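Local coordinates for glucose-1-phosphate uridylyltransferase (Sphingomonas elodea, PDB 2UX8), which probably catalyses the formation of UDP-glucose and diphosphate from UTP and alpha-D-glucose 1-phosphate, and binds the sugar phosphate, at residues Y50-A55 against M63-G68; N107-R112 against R127-D132. One frame throughout, in Å; residues are numbered along the deposited sequence.

How the contacts relate
Both contacts lie within the nucleotidyltransferase domain, of the GT-A type, and their centres are about 12 Å apart. They follow one another along the chain, contact 1 closing before contact 2 opens. The common element is the sheet: strands 62-67 and 108-112 are parallel neighbours, joined by probable backbone hydrogen bonds such as M63 N to N107 O and F65 N to A109 O, both 2.7 Å. Residues of opposite orientation on these strands serve the two contacts. M63 points to helix 47-57 and the ring end of F65 reaches it, whereas A109 and V111 turn toward helix 127-130, so the helices cover opposite faces of the sheet. The outer strand 108-112 also carries the sheet into a second subunit.

Contact 1 of 2, residues Y50-A55 against M63-G68; sequences YAVDEA and MIFVTG
The ring of F65 meets V52 at its edge: V52 CG1 lies near the ring plane, 3.9 Å from F65 CZ, and V52 stands roughly perpendicular to the F65 side chain. I108 CG2 lies over one face of the ring, about 4.4 Å from its centre. F78, edge-to-face, F19, with its plane tilted, and Y110, nearly perpendicular, also meet it. This is the helix-on-sheet interface of a beta-alpha-beta crossover in the Rossmann-like GT-A domain. Strand 16-21 leads through helix 47-57 to strand 62-67, which pairs parallel with it. The short helix and strand axes approach to 10.8 Å and run at 150°, so the helix comes back roughly antiparallel to the strand.

Helix residues V52 and A55, one turn apart, point toward the strand, and all four touching residues are buried. No hydrogen bond crosses, and 166 Å² of surface is covered in total, most of it on M63 and V52. The thioether arm of M63 spans the interval to the helix. Its chi1 of -42° sets CG opposite the carbonyl carbon, and further bends at chi2 (-58°) and chi3 bring the terminal methyl to the helix surface. There M63 CE rests against the helix, 3.4 Å from both V52 CB and V52 O and 3.3 Å from A55 CB, while M63 SD stands 4.0 Å from A55 CB.

Contact 2 of 2, residues N107-R112 against R127-D132; sequences NIAYVR and RDIVGD
I129 and V111 make the close part of this contact, the terminal methyl I129 CD1 lying 3.8 Å from V111 CG1. The side chains run antiparallel past one another and touch through these two methyls. The CB bond of I129 points at the strand; chi1 (-46°) with chi2 (-142°) sets CD1 against V111. A109, two residues earlier on the same face of the strand, touches more loosely, its CB 4.5 Å from I129 CD1. All three residues are buried, yet the interface covers just 89 Å² and contains no hydrogen bond.

The geometry is that of a single helical turn, 127-130, set against the last strand of this chain's part of the GT-A sheet. A second subunit continues that sheet: A109, Y110 and V111 pair antiparallel with one of its strands, and I129 also packs on A109 of that subunit. R112 forms salt bridges there with D76 and D79 of the second subunit.

R127 and D128 make no contact with the strand and are partly exposed. R127 has a cation-pi contact with W124, and its NH1 lies 2.9 Å from D128 OD2, a salt bridge whose geometry is less certain because D128 is poorly ordered. At the helix end G131 N hydrogen-bonds to R127 O at 3.1 Å, and G131 leaves helical geometry with phi 81°, leading the chain to exposed D132.

Contact 1 of 2, residues Y50-A55 against M63-G68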
loop_
_atom_site.group_PDB
_atom_site.type_symbol
_atom_site.label_atom_id
_atom_site.label_comp_id
_atom_site.label_asym_id
_atom_site.label_seq_id
_atom_site.Cartn_x
_atom_site.Cartn_y
_atom_site.Cartn_z
ATOM N N TYR C 50 2.140 -6.100 21.542
ATOM C CA TYR C 50 2.288 -6.145 22.994
ATOM C C TYR C 50 1.491 -5.035 23.646
ATOM O O TYR C 50 0.792 -5.251 24.641
ATOM C CB TYR C 50 3.744 -5.995 23.408
ATOM C CG TYR C 50 4.555 -7.244 23.207
ATOM C CD1 TYR C 50 5.336 -7.407 22.063
ATOM C CD2 TYR C 50 4.527 -8.281 24.148
ATOM C CE1 TYR C 50 6.070 -8.564 21.853
ATOM C CE2 TYR C 50 5.263 -9.448 23.945
ATOM C CZ TYR C 50 6.032 -9.577 22.788
ATOM O OH TYR C 50 6.771 -10.708 22.540
ATOM N N ALA C 51 1.603 -3.846 23.071
ATOM C CA ALA C 51 0.921 -2.677 23.578
ATOM C C ALA C 51 -0.602 -2.799 23.585
ATOM O O ALA C 51 -1.249 -2.400 24.563
ATOM C CB ALA C 51 1.346 -1.463 22.781
ATOM N N VAL C 52 -1.188 -3.337 22.514
ATOM C CA VAL C 52 -2.641 -3.459 22.498
ATOM C C VAL C 52 -3.090 -4.616 23.394
ATOM O O VAL C 52 -4.175 -4.580 23.952
ATOM C CB VAL C 52 -3.210 -3.628 21.059
ATOM C CG1 VAL C 52 -2.690 -2.530 20.178
ATOM C CG2 VAL C 52 -2.838 -4.955 20.486
ATOM N N ASP C 53 -2.252 -5.635 23.538
ATOM C CA ASP C 53 -2.594 -6.754 24.398
ATOM C C ASP C 53 -2.727 -6.201 25.795
ATOM O O ASP C 53 -3.664 -6.508 26.528
ATOM C CB ASP C 53 -1.489 -7.790 24.395
ATOM C CG ASP C 53 -1.404 -8.536 23.096
ATOM O OD1 ASP C 53 -2.427 -8.623 22.372
ATOM O OD2 ASP C 53 -0.307 -9.050 22.817
ATOM N N GLU C 54 -1.756 -5.373 26.139
ATOM C CA GLU C 54 -1.697 -4.723 27.420
ATOM C C GLU C 54 -3.000 -3.960 27.656
ATOM O O GLU C 54 -3.628 -4.083 28.711
ATOM C CB GLU C 54 -0.490 -3.784 27.422
ATOM C CG GLU C 54 -0.078 -3.284 28.777
ATOM C CD GLU C 54 1.177 -2.463 28.712
ATOM O OE1 GLU C 54 2.145 -2.931 28.093
ATOM O OE2 GLU C 54 1.200 -1.356 29.279
ATOM N N ALA C 55 -3.419 -3.189 26.661
ATOM C CA ALA C 55 -4.643 -2.405 26.782
ATOM C C ALA C 55 -5.888 -3.266 26.960
ATOM O O ALA C 55 -6.769 -2.947 27.760
ATOM C CB ALA C 55 -4.803 -1.512 25.569
ATOM N N MET C 63 -9.235 0.979 20.557
ATOM C CA MET C 63 -7.868 1.385 20.256
ATOM C C MET C 63 -7.917 2.424 19.148
ATOM O O MET C 63 -8.570 2.213 18.122
ATOM C CB MET C 63 -7.053 0.204 19.750
ATOM C CG MET C 63 -7.297 -1.051 20.505
ATOM S SD MET C 63 -6.940 -0.800 22.229
ATOM C CE MET C 63 -5.816 -2.051 22.476
ATOM N N ILE C 64 -7.259 3.556 19.343
ATOM C CA ILE C 64 -7.247 4.547 18.285
ATOM C C ILE C 64 -5.796 4.852 17.957
ATOM O O ILE C 64 -5.044 5.380 18.769
ATOM C CB ILE C 64 -8.112 5.813 18.641
ATOM C CG1 ILE C 64 -7.268 7.072 18.625
ATOM C CG2 ILE C 64 -8.832 5.628 19.964
ATOM C CD1 ILE C 64 -7.364 7.824 17.328
ATOM N N PHE C 65 -5.403 4.428 16.759
ATOM C CA PHE C 65 -4.045 4.603 16.240
ATOM C C PHE C 65 -3.915 5.911 15.484
ATOM O O PHE C 65 -4.698 6.180 14.577
ATOM C CB PHE C 65 -3.676 3.494 15.237
ATOM C CG PHE C 65 -3.437 2.141 15.844
ATOM C CD1 PHE C 65 -3.864 1.832 17.131
ATOM C CD2 PHE C 65 -2.818 1.145 15.093
ATOM C CE1 PHE C 65 -3.682 0.553 17.652
ATOM C CE2 PHE C 65 -2.639 -0.143 15.619
ATOM C CZ PHE C 65 -3.073 -0.430 16.896
ATOM N N VAL C 66 -2.935 6.726 15.851
ATOM C CA VAL C 66 -2.695 7.959 15.114
ATOM C C VAL C 66 -1.408 7.647 14.339
ATOM O O VAL C 66 -0.312 7.636 14.899
ATOM C CB VAL C 66 -2.590 9.193 16.072
ATOM C CG1 VAL C 66 -2.465 8.737 17.472
ATOM C CG2 VAL C 66 -1.444 10.097 15.678
ATOM N N THR C 67 -1.585 7.346 13.049
ATOM C CA THR C 67 -0.499 6.944 12.153
ATOM C C THR C 67 0.157 7.956 11.243
ATOM O O THR C 67 -0.220 9.124 11.166
ATOM C CB THR C 67 -0.938 5.818 11.218
ATOM O OG1 THR C 67 -2.318 5.993 10.893
ATOM C CG2 THR C 67 -0.713 4.469 11.847
ATOM N N GLY C 68 1.149 7.441 10.528
ATOM C CA GLY C 68 1.906 8.227 9.581
ATOM C C GLY C 68 1.676 7.739 8.166
ATOM O O GLY C 68 0.723 7.001 7.879
#

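Contact 2 of 2, residues N107-R112 against R127-D132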
loop_
_atom_site.group_PDB
_atom_site.type_symbol
_atom_site.label_atom_id
_atom_site.label_comp_id
_atom_site.label_asym_id
_atom_site.label_seq_id
_atom_site.Cartn_x
_atom_site.Cartn_y
_atom_site.Cartn_z
ATOM N N ASN C 107 -13.403 -1.542 16.755
ATOM C CA ASN C 107 -12.618 -1.346 17.976
ATOM C C ASN C 107 -11.223 -0.785 17.743
ATOM O O ASN C 107 -10.499 -0.479 18.694
ATOM C CB ASN C 107 -12.526 -2.644 18.783
ATOM C CG ASN C 107 -13.838 -2.998 19.464
ATOM O OD1 ASN C 107 -14.695 -2.142 19.681
ATOM N ND2 ASN C 107 -13.991 -4.259 19.822
ATOM N N ILE C 108 -10.840 -0.662 16.479
ATOM C CA ILE C 108 -9.548 -0.094 16.146
ATOM C C ILE C 108 -9.780 0.954 15.080
ATOM O O ILE C 108 -10.236 0.639 13.991
ATOM C CB ILE C 108 -8.572 -1.139 15.614
ATOM C CG1 ILE C 108 -8.258 -2.158 16.722
ATOM C CG2 ILE C 108 -7.316 -0.443 15.118
ATOM C CD1 ILE C 108 -7.037 -3.008 16.475
ATOM N N ALA C 109 -9.485 2.206 15.408
ATOM C CA ALA C 109 -9.683 3.301 14.476
ATOM C C ALA C 109 -8.347 3.954 14.168
ATOM O O ALA C 109 -7.470 4.014 15.029
ATOM C CB ALA C 109 -10.643 4.308 15.070
ATOM N N TYR C 110 -8.194 4.424 12.931
ATOM C CA TYR C 110 -6.962 5.079 12.495
ATOM C C TYR C 110 -7.209 6.509 12.045
ATOM O O TYR C 110 -8.238 6.807 11.435
ATOM C CB TYR C 110 -6.323 4.358 11.304
ATOM C CG TYR C 110 -6.099 2.887 11.476
ATOM C CD1 TYR C 110 -7.145 1.984 11.332
ATOM C CD2 TYR C 110 -4.836 2.392 11.790
ATOM C CE1 TYR C 110 -6.937 0.608 11.500
ATOM C CE2 TYR C 110 -4.613 1.021 11.960
ATOM C CZ TYR C 110 -5.666 0.135 11.813
ATOM O OH TYR C 110 -5.445 -1.219 11.965
ATOM N N VAL C 111 -6.256 7.385 12.345
ATOM C CA VAL C 111 -6.326 8.771 11.911
ATOM C C VAL C 111 -4.913 9.179 11.554
ATOM O O VAL C 111 -3.973 8.895 12.293
ATOM C CB VAL C 111 -6.871 9.715 12.989
ATOM C CG1 VAL C 111 -8.279 9.315 13.326
ATOM C CG2 VAL C 111 -5.982 9.703 14.218
ATOM N N ARG C 112 -4.761 9.823 10.403
ATOM C CA ARG C 112 -3.451 10.255 9.939
ATOM C C ARG C 112 -3.004 11.527 10.636
ATOM O O ARG C 112 -3.761 12.491 10.739
ATOM C CB ARG C 112 -3.484 10.474 8.425
ATOM C CG ARG C 112 -3.824 9.229 7.640
ATOM C CD ARG C 112 -2.681 8.227 7.674
ATOM N NE ARG C 112 -1.877 8.277 6.456
ATOM C CZ ARG C 112 -1.969 7.399 5.458
ATOM N NH1 ARG C 112 -2.831 6.392 5.536
ATOM N NH2 ARG C 112 -1.205 7.529 4.379
ATOM N N ARG C 127 -8.671 13.793 19.478
ATOM C CA ARG C 127 -9.664 14.581 20.196
ATOM C C ARG C 127 -11.123 14.226 19.960
ATOM O O ARG C 127 -11.879 14.002 20.913
ATOM C CB ARG C 127 -9.456 16.065 19.906
ATOM C CG ARG C 127 -9.408 16.407 18.442
ATOM C CD ARG C 127 -8.862 17.799 18.217
ATOM N NE ARG C 127 -8.290 17.926 16.880
ATOM C CZ ARG C 127 -9.006 18.070 15.773
ATOM N NH1 ARG C 127 -10.326 18.114 15.840
ATOM N NH2 ARG C 127 -8.410 18.163 14.595
ATOM N N ASP C 128 -11.527 14.162 18.700
ATOM C CA ASP C 128 -12.919 13.888 18.397
ATOM C C ASP C 128 -13.370 12.449 18.585
ATOM O O ASP C 128 -14.564 12.184 18.712
ATOM C CB ASP C 128 -13.244 14.382 16.980
ATOM C CG ASP C 128 -13.206 15.909 16.872
ATOM O OD1 ASP C 128 -13.665 16.579 17.822
ATOM O OD2 ASP C 128 -12.737 16.442 15.843
ATOM N N ILE C 129 -12.425 11.517 18.613
ATOM C CA ILE C 129 -12.784 10.118 18.793
ATOM C C ILE C 129 -12.918 9.802 20.281
ATOM O O ILE C 129 -13.671 8.917 20.674
ATOM C CB ILE C 129 -11.737 9.201 18.148
ATOM C CG1 ILE C 129 -11.418 9.734 16.748
ATOM C CG2 ILE C 129 -12.240 7.764 18.113
ATOM C CD1 ILE C 129 -11.193 8.692 15.702
ATOM N N VAL C 130 -12.198 10.551 21.106
ATOM C CA VAL C 130 -12.232 10.350 22.538
ATOM C C VAL C 130 -13.429 11.060 23.155
ATOM O O VAL C 130 -14.203 10.442 23.886
ATOM C CB VAL C 130 -10.940 10.829 23.161
ATOM C CG1 VAL C 130 -11.075 10.843 24.675
ATOM C CG2 VAL C 130 -9.802 9.897 22.716
ATOM N N GLY C 131 -13.579 12.350 22.867
ATOM C CA GLY C 131 -14.738 13.085 23.353
ATOM C C GLY C 131 -14.639 13.562 24.779
ATOM O O GLY C 131 -13.637 14.165 25.153
ATOM N N ASP C 132 -15.688 13.346 25.565
ATOM C CA ASP C 132 -15.630 13.732 26.965
ATOM C C ASP C 132 -15.434 12.435 27.735
ATOM O O ASP C 132 -16.302 12.015 28.492
ATOM C CB ASP C 132 -16.921 14.390 27.448
ATOM C CG ASP C 132 -16.686 15.347 28.612
ATOM O OD1 ASP C 132 -17.567 15.441 29.484
ATOM O OD2 ASP C 132 -15.628 16.016 28.653
#